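Local coordinates for protein similar to metal-dependent hydrolase (Staphylococcus aureus subsp. aureus Mu50, PDB 3ESH) that is probably a metal-dependent hydrolase of the metallo-beta-lactamase superfamily, although its substrate is not known, at residues E73-L76 with R77-V81; Q134-E137 with W138-F141; T151-D154 with K155-G158; I207-T210 with T211-N215. One frame throughout, in Å; residues are numbered along the deposited sequence.

Overall arrangement
All four contacts are local, between residues a few positions apart: two on helices, two in loops with 3-10 turns, all set within the metallo-beta-lactamase region. Contacts 1, 2 and 3 form a connected group. Contact 3 meets contact 2 through Tyr152 OH, 2.5 Å from Glu137 OE2, and meets contact 1 through Lys155 NZ, 2.7 Å from Gln75 OE1. Contact 1 and contact 2 do not touch; their nearest atoms are about 12 Å apart. Contact 4 stands apart, its centre about 26 Å from that of contact 3, on the opposite side of the chain's centre. His110, His185 and Asp206 face one vacant point, consistent with an empty metal site; the side chains of Glu137, Asn156 and Pro209 come near these residues without touching them.

Contact 1. Residues E73-L76 with R77-V81; sequences EKQL and RNFGV
A Schellman motif ends helix 73-78, joining Leu76 to Val81 in a six-to-one backbone bond. Val81 N donates to Leu76 O at 3.1 Å, almost straight at 168° and in the carbonyl plane. Inside it, Gly80 N reaches Arg77 O at 3.1 Å, and the positive phi of Gly80 (52°) reverses the chain as C-prime. The apolar pair that often accompanies this cap is present: Leu76 CD2 touches Val81 CG2 at 3.7 Å where the side chains cross, branch against branch. One residue earlier along the helix, Phe79 N bonds to Gln75 O at 2.8 Å, and the CD2 flank of the Phe79 ring lies 3.8 Å from Gln75 CB. Gln75 extends beyond CG and carries its amide toward the 151-158 loop, where OE1 accepts from Lys155 NZ and the chain leans on Trp153. On the solvent side Arg77 bends at chi3 (-62°), which sets one face of its guanidinium against Lys74 CA. Glu73 OE2 stays 5.5 Å from Arg77 NH1, so any attraction between their charges is probably weak. The geometry thus points to a helix end held within the segment by backbone bonds and the Leu76-Val81 pair, with no Glu73-Arg77 salt bridge.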
loop_
_atom_site.group_PDB
_atom_site.type_symbol
_atom_site.label_atom_id
_atom_site.label_comp_id
_atom_site.label_asym_id
_atom_site.label_seq_id
_atom_site.Cartn_x
_atom_site.Cartn_y
_atom_site.Cartn_z
ATOM N N GLU A 73 -13.678 18.747 -35.716
ATOM C CA GLU A 73 -12.914 18.907 -36.942
ATOM C C GLU A 73 -11.446 19.024 -36.574
ATOM O O GLU A 73 -10.575 18.503 -37.270
ATOM C CB GLU A 73 -13.374 20.169 -37.669
ATOM C CG GLU A 73 -13.704 19.976 -39.143
ATOM C CD GLU A 73 -14.613 18.780 -39.404
ATOM O OE1 GLU A 73 -15.515 18.516 -38.577
ATOM O OE2 GLU A 73 -14.429 18.112 -40.447
ATOM N N LYS A 74 -11.178 19.699 -35.463
ATOM C CA LYS A 74 -9.821 19.886 -34.997
ATOM C C LYS A 74 -9.235 18.567 -34.510
ATOM O O LYS A 74 -8.045 18.298 -34.691
ATOM C CB LYS A 74 -9.791 20.912 -33.869
ATOM C CG LYS A 74 -8.397 21.333 -33.462
ATOM C CD LYS A 74 -8.448 22.453 -32.441
ATOM C CE LYS A 74 -7.054 22.926 -32.059
ATOM N NZ LYS A 74 -7.127 24.072 -31.114
ATOM N N GLN A 75 -10.068 17.742 -33.887
ATOM C CA GLN A 75 -9.593 16.457 -33.392
ATOM C C GLN A 75 -9.406 15.476 -34.545
ATOM O O GLN A 75 -8.470 14.688 -34.535
ATOM C CB GLN A 75 -10.559 15.895 -32.347
ATOM C CG GLN A 75 -10.632 16.754 -31.093
ATOM C CD GLN A 75 -11.513 16.158 -30.022
ATOM O OE1 GLN A 75 -12.654 15.784 -30.274
ATOM N NE2 GLN A 75 -10.988 16.075 -28.811
ATOM N N LEU A 76 -10.284 15.528 -35.542
ATOM C CA LEU A 76 -10.140 14.627 -36.672
ATOM C C LEU A 76 -8.776 14.873 -37.320
ATOM O O LEU A 76 -8.054 13.932 -37.643
ATOM C CB LEU A 76 -11.260 14.835 -37.689
ATOM C CG LEU A 76 -12.659 14.343 -37.311
ATOM C CD1 LEU A 76 -13.643 14.708 -38.405
ATOM C CD2 LEU A 76 -12.650 12.851 -37.111
ATOM N N ARG A 77 -8.414 16.136 -37.496
ATOM C CA ARG A 77 -7.128 16.462 -38.095
ATOM C C ARG A 77 -5.945 16.113 -37.182
ATOM O O ARG A 77 -4.997 15.454 -37.606
ATOM C CB ARG A 77 -7.062 17.953 -38.461
ATOM C CG ARG A 77 -7.867 18.340 -39.689
ATOM C CD ARG A 77 -7.326 19.628 -40.304
ATOM N NE ARG A 77 -7.434 20.763 -39.395
ATOM C CZ ARG A 77 -8.584 21.336 -39.052
ATOM N NH1 ARG A 77 -9.727 20.879 -39.549
ATOM N NH2 ARG A 77 -8.591 22.364 -38.210
ATOM N N ASN A 78 -5.996 16.564 -35.934
ATOM C CA ASN A 78 -4.925 16.294 -34.992
ATOM C C ASN A 78 -4.699 14.800 -34.762
ATOM O O ASN A 78 -3.586 14.386 -34.427
ATOM C CB ASN A 78 -5.216 16.947 -33.638
ATOM C CG ASN A 78 -5.385 18.453 -33.732
ATOM O OD1 ASN A 78 -5.003 19.078 -34.723
ATOM N ND2 ASN A 78 -5.952 19.046 -32.685
ATOM N N PHE A 79 -5.745 13.992 -34.930
ATOM C CA PHE A 79 -5.635 12.552 -34.700
ATOM C C PHE A 79 -5.519 11.701 -35.963
ATOM O O PHE A 79 -5.668 10.482 -35.912
ATOM C CB PHE A 79 -6.812 12.066 -33.862
ATOM C CG PHE A 79 -6.773 12.536 -32.444
ATOM C CD1 PHE A 79 -5.683 12.248 -31.636
ATOM C CD2 PHE A 79 -7.833 13.260 -31.907
ATOM C CE1 PHE A 79 -5.647 12.674 -30.310
ATOM C CE2 PHE A 79 -7.802 13.692 -30.581
ATOM C CZ PHE A 79 -6.706 13.396 -29.783
ATOM N N GLY A 80 -5.258 12.360 -37.086
ATOM C CA GLY A 80 -5.083 11.679 -38.350
ATOM C C GLY A 80 -6.161 10.705 -38.768
ATOM O O GLY A 80 -5.867 9.625 -39.284
ATOM N N VAL A 81 -7.412 11.075 -38.558
ATOM C CA VAL A 81 -8.514 10.216 -38.943
ATOM C C VAL A 81 -8.728 10.319 -40.458
ATOM O O VAL A 81 -8.978 11.403 -40.980
ATOM C CB VAL A 81 -9.803 10.649 -38.228
ATOM C CG1 VAL A 81 -10.852 9.571 -38.342
ATOM C CG2 VAL A 81 -9.501 10.967 -36.788
#

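Contact 2. Residues Q134-E137 with W138-F141; sequences QQDE and WHEF
Gln135 and His139 lie side by side and point the same way, one turn apart. Gln135 CG comes 3.6 Å from His139 CE1, while the amide and imidazole planes stand 57° apart. His139 CG is anti to its own carbonyl carbon (chi1 -73°), which folds the ring back until Gln135 O sits over one face, toward the rim, 3.2 Å from His139 CG. That same oxygen accepts His139 N at 3.1 Å. Just before it, Gln134 O at the N-cap position takes Trp138 N at 3.0 Å, with an N-H...O angle of 167°. Here strand 130-134 gives way to helix 135-142, the first step of a beta-alpha-beta unit completed by strand 164-167, against which Trp138 packs on Leu164 and Leu166. On another side of the helix a water donates to Glu140 OE1 at 3.1 Å and, weakly, to Glu137 OE1. Farther out, Glu137 OE2 meets Tyr152 OH and Met109 N, its OE1 meets Ser186 OG, and Glu140 OE2 binds Ser148 OG. The second subunit fixes the other polar ends: its Glu234 OE1 meets both His139 NE2 and Gln135 NE2, its Arg231 O also accepts from Gln135 NE2, and its Arg231 side chain forms a salt bridge with Asp136 OD1.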
loop_
_atom_site.group_PDB
_atom_site.type_symbol
_atom_site.label_atom_id
_atom_site.label_comp_id
_atom_site.label_asym_id
_atom_site.label_seq_id
_atom_site.Cartn_x
_atom_site.Cartn_y
_atom_site.Cartn_z
ATOM N N GLN A 134 -14.101 -2.116 -16.139
ATOM C CA GLN A 134 -13.437 -2.378 -14.877
ATOM C C GLN A 134 -13.825 -1.157 -14.021
ATOM O O GLN A 134 -13.878 -0.020 -14.515
ATOM C CB GLN A 134 -11.924 -2.530 -15.117
ATOM C CG GLN A 134 -10.995 -1.627 -14.319
ATOM C CD GLN A 134 -10.823 -2.062 -12.897
ATOM O OE1 GLN A 134 -10.884 -3.241 -12.582
ATOM N NE2 GLN A 134 -10.578 -1.110 -12.029
ATOM N N GLN A 135 -14.129 -1.402 -12.750
ATOM C CA GLN A 135 -14.580 -0.340 -11.848
ATOM C C GLN A 135 -13.659 0.870 -11.689
ATOM O O GLN A 135 -14.140 2.011 -11.667
ATOM C CB GLN A 135 -14.914 -0.936 -10.480
ATOM C CG GLN A 135 -15.387 0.039 -9.442
ATOM C CD GLN A 135 -16.143 -0.642 -8.317
ATOM O OE1 GLN A 135 -15.837 -1.774 -7.932
ATOM N NE2 GLN A 135 -17.135 0.048 -7.777
ATOM N N ASP A 136 -12.350 0.649 -11.589
ATOM C CA ASP A 136 -11.422 1.781 -11.428
ATOM C C ASP A 136 -11.229 2.524 -12.741
ATOM O O ASP A 136 -11.027 3.743 -12.740
ATOM C CB ASP A 136 -10.078 1.295 -10.890
ATOM C CG ASP A 136 -10.211 0.617 -9.550
ATOM O OD1 ASP A 136 -10.658 1.282 -8.600
ATOM O OD2 ASP A 136 -9.885 -0.568 -9.435
ATOM N N GLU A 137 -11.299 1.789 -13.853
ATOM C CA GLU A 137 -11.166 2.386 -15.179
ATOM C C GLU A 137 -12.295 3.397 -15.306
ATOM O O GLU A 137 -12.072 4.547 -15.674
ATOM C CB GLU A 137 -11.318 1.318 -16.269
ATOM C CG GLU A 137 -11.263 1.842 -17.705
ATOM C CD GLU A 137 -9.900 2.437 -18.070
ATOM O OE1 GLU A 137 -8.877 1.832 -17.672
ATOM O OE2 GLU A 137 -9.844 3.492 -18.763
ATOM N N TRP A 138 -13.506 2.950 -14.982
ATOM C CA TRP A 138 -14.698 3.787 -15.054
ATOM C C TRP A 138 -14.587 5.026 -14.157
ATOM O O TRP A 138 -14.928 6.145 -14.572
ATOM C CB TRP A 138 -15.919 2.954 -14.673
ATOM C CG TRP A 138 -17.162 3.729 -14.653
ATOM C CD1 TRP A 138 -17.845 4.156 -13.547
ATOM C CD2 TRP A 138 -17.843 4.294 -15.787
ATOM N NE1 TRP A 138 -18.896 4.963 -13.925
ATOM C CE2 TRP A 138 -18.916 5.064 -15.289
ATOM C CE3 TRP A 138 -17.643 4.226 -17.174
ATOM C CZ2 TRP A 138 -19.787 5.764 -16.129
ATOM C CZ3 TRP A 138 -18.509 4.923 -18.012
ATOM C CH2 TRP A 138 -19.566 5.686 -17.485
ATOM N N HIS A 139 -14.101 4.818 -12.931
ATOM C CA HIS A 139 -13.924 5.909 -11.957
ATOM C C HIS A 139 -13.007 7.001 -12.499
ATOM O O HIS A 139 -13.269 8.193 -12.325
ATOM C CB HIS A 139 -13.327 5.392 -10.646
ATOM C CG HIS A 139 -14.281 4.610 -9.802
ATOM N ND1 HIS A 139 -13.898 3.974 -8.639
ATOM C CD2 HIS A 139 -15.611 4.374 -9.939
ATOM C CE1 HIS A 139 -14.947 3.382 -8.095
ATOM N NE2 HIS A 139 -15.996 3.610 -8.865
ATOM N N GLU A 140 -11.922 6.598 -13.149
ATOM C CA GLU A 140 -11.017 7.593 -13.691
ATOM C C GLU A 140 -11.617 8.207 -14.955
ATOM O O GLU A 140 -11.406 9.381 -15.258
ATOM C CB GLU A 140 -9.634 6.988 -13.981
ATOM C CG GLU A 140 -8.709 7.997 -14.656
ATOM C CD GLU A 140 -7.247 7.576 -14.681
ATOM O OE1 GLU A 140 -6.970 6.361 -14.658
ATOM O OE2 GLU A 140 -6.378 8.476 -14.740
ATOM N N PHE A 141 -12.370 7.407 -15.693
ATOM C CA PHE A 141 -12.992 7.896 -16.910
ATOM C C PHE A 141 -13.876 9.122 -16.623
ATOM O O PHE A 141 -13.880 10.083 -17.394
ATOM C CB PHE A 141 -13.835 6.798 -17.557
ATOM C CG PHE A 141 -14.770 7.310 -18.601
ATOM C CD1 PHE A 141 -14.272 7.881 -19.768
ATOM C CD2 PHE A 141 -16.147 7.255 -18.406
ATOM C CE1 PHE A 141 -15.134 8.397 -20.733
ATOM C CE2 PHE A 141 -17.023 7.770 -19.365
ATOM C CZ PHE A 141 -16.519 8.341 -20.530
HETATM O O HOH W 1 -7.941 3.558 -15.486
#

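Contact 3. Residues T151-D154 with K155-G158; sequences TYWD and KNKG
Asp154 OD2 and Lys157 NZ form a salt bridge of 2.5 Å, the shortest polar link between the two segments. Both side chains point the same way from the chain, and the last bend of Lys157, at chi4 (72°), turns its ammonium back onto the carboxylate. The same two residues are tied a second time through the backbone. Lys157 N donates to Asp154 O at 2.8 Å, with the donor 44° out of the carbonyl plane and thus not on a lone pair. Asn156 N likewise points to Trp153 O, though a nearby clash makes that nitrogen's place less sure. Trp153 is flanked on its six-membered ring: Asn156 OD1 lies 3.7 Å from Trp153 CE3, and Lys155 CE lies 3.9 Å from that same CE3. Both approaches are oblique, and the Asn156 amide is inclined 41° to the indole. Thr151 O sits over one face of the indole, Phe111 stacks on the ring, and Ser150 O takes the indole N-H, fixing its rotation. Lys155 reaches past it so that NZ can also meet Lys70 O. Successive i to i+3 bonds identify one 3-10 turn, lying in the connection from helix 135-142 to strand 164-167. Asn156 rests there on Phe111 and Phe141, near His110, His185 and Asp206, a possible empty metal site of this metallo-beta-lactamase-type fold, without touching them.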
loop_
_atom_site.group_PDB
_atom_site.type_symbol
_atom_site.label_atom_id
_atom_site.label_comp_id
_atom_site.label_asym_id
_atom_site.label_seq_id
_atom_site.Cartn_x
_atom_site.Cartn_y
_atom_site.Cartn_z
ATOM N N THR A 151 -7.528 12.034 -22.917
ATOM C CA THR A 151 -8.212 10.929 -23.610
ATOM C C THR A 151 -9.562 10.526 -23.010
ATOM O O THR A 151 -10.391 9.937 -23.695
ATOM C CB THR A 151 -7.325 9.653 -23.762
ATOM O OG1 THR A 151 -6.717 9.317 -22.509
ATOM C CG2 THR A 151 -6.251 9.886 -24.802
ATOM N N TYR A 152 -9.787 10.836 -21.739
ATOM C CA TYR A 152 -11.072 10.548 -21.108
ATOM C C TYR A 152 -11.905 11.805 -21.308
ATOM O O TYR A 152 -11.637 12.821 -20.677
ATOM C CB TYR A 152 -10.916 10.290 -19.622
ATOM C CG TYR A 152 -10.184 9.009 -19.291
ATOM C CD1 TYR A 152 -10.533 7.815 -19.904
ATOM C CD2 TYR A 152 -9.195 8.978 -18.315
ATOM C CE1 TYR A 152 -9.920 6.622 -19.551
ATOM C CE2 TYR A 152 -8.582 7.782 -17.945
ATOM C CZ TYR A 152 -8.945 6.612 -18.570
ATOM O OH TYR A 152 -8.321 5.426 -18.247
ATOM N N TRP A 153 -12.901 11.735 -22.187
ATOM C CA TRP A 153 -13.729 12.896 -22.493
ATOM C C TRP A 153 -15.150 12.802 -21.990
ATOM O O TRP A 153 -15.785 11.756 -22.145
ATOM C CB TRP A 153 -13.801 13.118 -24.006
ATOM C CG TRP A 153 -12.490 13.092 -24.745
ATOM C CD1 TRP A 153 -11.254 13.387 -24.247
ATOM C CD2 TRP A 153 -12.315 12.879 -26.146
ATOM N NE1 TRP A 153 -10.327 13.382 -25.250
ATOM C CE2 TRP A 153 -10.952 13.074 -26.432
ATOM C CE3 TRP A 153 -13.187 12.548 -27.194
ATOM C CZ2 TRP A 153 -10.429 12.949 -27.725
ATOM C CZ3 TRP A 153 -12.669 12.425 -28.476
ATOM C CH2 TRP A 153 -11.300 12.627 -28.728
ATOM N N ASP A 154 -15.641 13.899 -21.402
ATOM C CA ASP A 154 -17.017 13.981 -20.899
ATOM C C ASP A 154 -17.908 13.722 -22.102
ATOM O O ASP A 154 -18.949 13.069 -22.012
ATOM C CB ASP A 154 -17.323 15.392 -20.376
ATOM C CG ASP A 154 -16.653 15.687 -19.051
ATOM O OD1 ASP A 154 -16.494 16.877 -18.709
ATOM O OD2 ASP A 154 -16.299 14.725 -18.343
ATOM N N LYS A 155 -17.461 14.250 -23.235
ATOM C CA LYS A 155 -18.163 14.125 -24.493
ATOM C C LYS A 155 -18.514 12.677 -24.846
ATOM O O LYS A 155 -19.350 12.432 -25.709
ATOM C CB LYS A 155 -17.305 14.745 -25.588
ATOM C CG LYS A 155 -17.935 14.762 -26.950
ATOM C CD LYS A 155 -17.189 15.712 -27.879
ATOM C CE LYS A 155 -15.773 15.253 -28.167
ATOM N NZ LYS A 155 -15.163 16.123 -29.203
ATOM N N ASN A 156 -17.882 11.725 -24.165
ATOM C CA ASN A 156 -18.101 10.294 -24.403
ATOM C C ASN A 156 -19.030 9.613 -23.402
ATOM O O ASN A 156 -19.142 8.391 -23.398
ATOM C CB ASN A 156 -16.759 9.541 -24.418
ATOM C CG ASN A 156 -15.932 9.816 -25.671
ATOM O OD1 ASN A 156 -14.756 9.483 -25.723
ATOM N ND2 ASN A 156 -16.551 10.421 -26.684
ATOM N N LYS A 157 -19.678 10.404 -22.550
ATOM C CA LYS A 157 -20.620 9.870 -21.571
ATOM C C LYS A 157 -21.958 9.621 -22.284
ATOM O O LYS A 157 -22.182 10.161 -23.373
ATOM C CB LYS A 157 -20.832 10.876 -20.443
ATOM C CG LYS A 157 -19.606 11.181 -19.602
ATOM C CD LYS A 157 -20.033 11.707 -18.247
ATOM C CE LYS A 157 -18.863 11.902 -17.293
ATOM N NZ LYS A 157 -18.012 13.053 -17.663
ATOM N N GLY A 158 -22.838 8.813 -21.686
ATOM C CA GLY A 158 -24.121 8.572 -22.322
ATOM C C GLY A 158 -25.000 7.427 -21.854
ATOM O O GLY A 158 -24.603 6.616 -21.021
#

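Contact 4. Residues I207-T210 with T211-N215; sequences IFPT and TAHKN
The His213 ring carries Pro209 over one face: CD lies 4.1 Å from the ring centroid, 29° off the normal, in a CH-pi contact, and CG sits above the ring centre. The two side chains cross at about a right angle. At the imidazole edge Thr210 OG1 pairs with His213 ND1 at 2.8 Å; either could be the donor. Phe24 stacks on the imidazole too. The Phe208 ring, in contrast, meets its partners obliquely, with CE2 3.4 Å from Lys214 N and CZ 3.8 Å from Lys214 CB. Thr210 is placed to serve two partners: its chi1 of 70° sets OG1 between backbone N and carbonyl carbon, and OG1 accepts Ala212 N at 3.2 Å, an ST turn at the start of the 3-10 turn 211-212. His213 N then bonds to Thr210 O at 2.9 Å, so backbone and side chain both tie His213 to Thr210. These links would restrict rotation of the imidazole, whose NE2 meets Met23 O of helix 20-24. The loop runs from strand 199-203 to helix 226-242, setting Phe208 on Ile237 and Lys214 on Ile241 of that helix, with Phe247 of strand 246-248 also against Phe208.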
loop_
_atom_site.group_PDB
_atom_site.type_symbol
_atom_site.label_atom_id
_atom_site.label_comp_id
_atom_site.label_asym_id
_atom_site.label_seq_id
_atom_site.Cartn_x
_atom_site.Cartn_y
_atom_site.Cartn_z
ATOM N N ILE A 207 -1.962 -3.230 -24.103
ATOM C CA ILE A 207 -0.823 -3.748 -23.373
ATOM C C ILE A 207 -0.032 -4.598 -24.394
ATOM O O ILE A 207 1.067 -5.076 -24.120
ATOM C CB ILE A 207 -1.294 -4.563 -22.114
ATOM C CG1 ILE A 207 -0.557 -4.058 -20.885
ATOM C CG2 ILE A 207 -1.023 -6.042 -22.273
ATOM C CD1 ILE A 207 -0.650 -2.571 -20.696
ATOM N N PHE A 208 -0.615 -4.745 -25.583
ATOM C CA PHE A 208 -0.025 -5.458 -26.714
ATOM C C PHE A 208 -0.781 -4.897 -27.923
ATOM O O PHE A 208 -1.508 -5.616 -28.606
ATOM C CB PHE A 208 -0.260 -6.967 -26.584
ATOM C CG PHE A 208 0.570 -7.807 -27.539
ATOM C CD1 PHE A 208 0.475 -9.198 -27.520
ATOM C CD2 PHE A 208 1.447 -7.212 -28.449
ATOM C CE1 PHE A 208 1.242 -9.988 -28.389
ATOM C CE2 PHE A 208 2.215 -7.990 -29.317
ATOM C CZ PHE A 208 2.109 -9.382 -29.286
ATOM N N PRO A 209 -0.609 -3.591 -28.198
ATOM C CA PRO A 209 -1.246 -2.839 -29.286
ATOM C C PRO A 209 -1.146 -3.448 -30.675
ATOM O O PRO A 209 -2.157 -3.671 -31.340
ATOM C CB PRO A 209 -0.561 -1.475 -29.221
ATOM C CG PRO A 209 -0.054 -1.392 -27.828
ATOM C CD PRO A 209 0.447 -2.779 -27.579
ATOM N N THR A 210 0.080 -3.686 -31.109
ATOM C CA THR A 210 0.345 -4.253 -32.424
ATOM C C THR A 210 1.379 -5.358 -32.311
ATOM O O THR A 210 2.003 -5.528 -31.266
ATOM C CB THR A 210 0.905 -3.185 -33.386
ATOM O OG1 THR A 210 2.236 -2.825 -32.986
ATOM C CG2 THR A 210 0.035 -1.946 -33.355
ATOM N N THR A 211 1.563 -6.096 -33.398
ATOM C CA THR A 211 2.532 -7.180 -33.424
ATOM C C THR A 211 3.943 -6.681 -33.160
ATOM O O THR A 211 4.815 -7.450 -32.769
ATOM C CB THR A 211 2.516 -7.892 -34.767
ATOM O OG1 THR A 211 2.701 -6.934 -35.808
ATOM C CG2 THR A 211 1.192 -8.624 -34.970
ATOM N N ALA A 212 4.170 -5.392 -33.359
ATOM C CA ALA A 212 5.492 -4.825 -33.124
ATOM C C ALA A 212 5.785 -4.603 -31.634
ATOM O O ALA A 212 6.912 -4.275 -31.268
ATOM C CB ALA A 212 5.642 -3.515 -33.880
ATOM N N HIS A 213 4.774 -4.785 -30.783
ATOM C CA HIS A 213 4.949 -4.607 -29.351
ATOM C C HIS A 213 5.091 -5.929 -28.588
ATOM O O HIS A 213 4.898 -5.976 -27.375
ATOM C CB HIS A 213 3.784 -3.811 -28.761
ATOM C CG HIS A 213 3.719 -2.394 -29.240
ATOM N ND1 HIS A 213 3.127 -2.038 -30.431
ATOM C CD2 HIS A 213 4.199 -1.249 -28.698
ATOM C CE1 HIS A 213 3.243 -0.731 -30.604
ATOM N NE2 HIS A 213 3.888 -0.234 -29.567
ATOM N N LYS A 214 5.440 -6.995 -29.296
ATOM C CA LYS A 214 5.590 -8.286 -28.654
ATOM C C LYS A 214 6.659 -8.303 -27.563
ATOM O O LYS A 214 6.490 -8.962 -26.540
ATOM C CB LYS A 214 5.907 -9.369 -29.677
ATOM C CG LYS A 214 5.805 -10.736 -29.085
ATOM C CD LYS A 214 6.438 -11.785 -29.963
ATOM C CE LYS A 214 6.573 -13.082 -29.200
ATOM N NZ LYS A 214 7.472 -14.033 -29.914
ATOM N N ASN A 215 7.766 -7.599 -27.774
ATOM C CA ASN A 215 8.817 -7.558 -26.756
ATOM C C ASN A 215 8.210 -6.885 -25.516
ATOM O O ASN A 215 7.746 -5.752 -25.581
ATOM C CB ASN A 215 10.013 -6.746 -27.247
ATOM C CG ASN A 215 11.182 -6.778 -26.276
ATOM O OD1 ASN A 215 11.005 -6.622 -25.064
ATOM N ND2 ASN A 215 12.394 -6.970 -26.809
#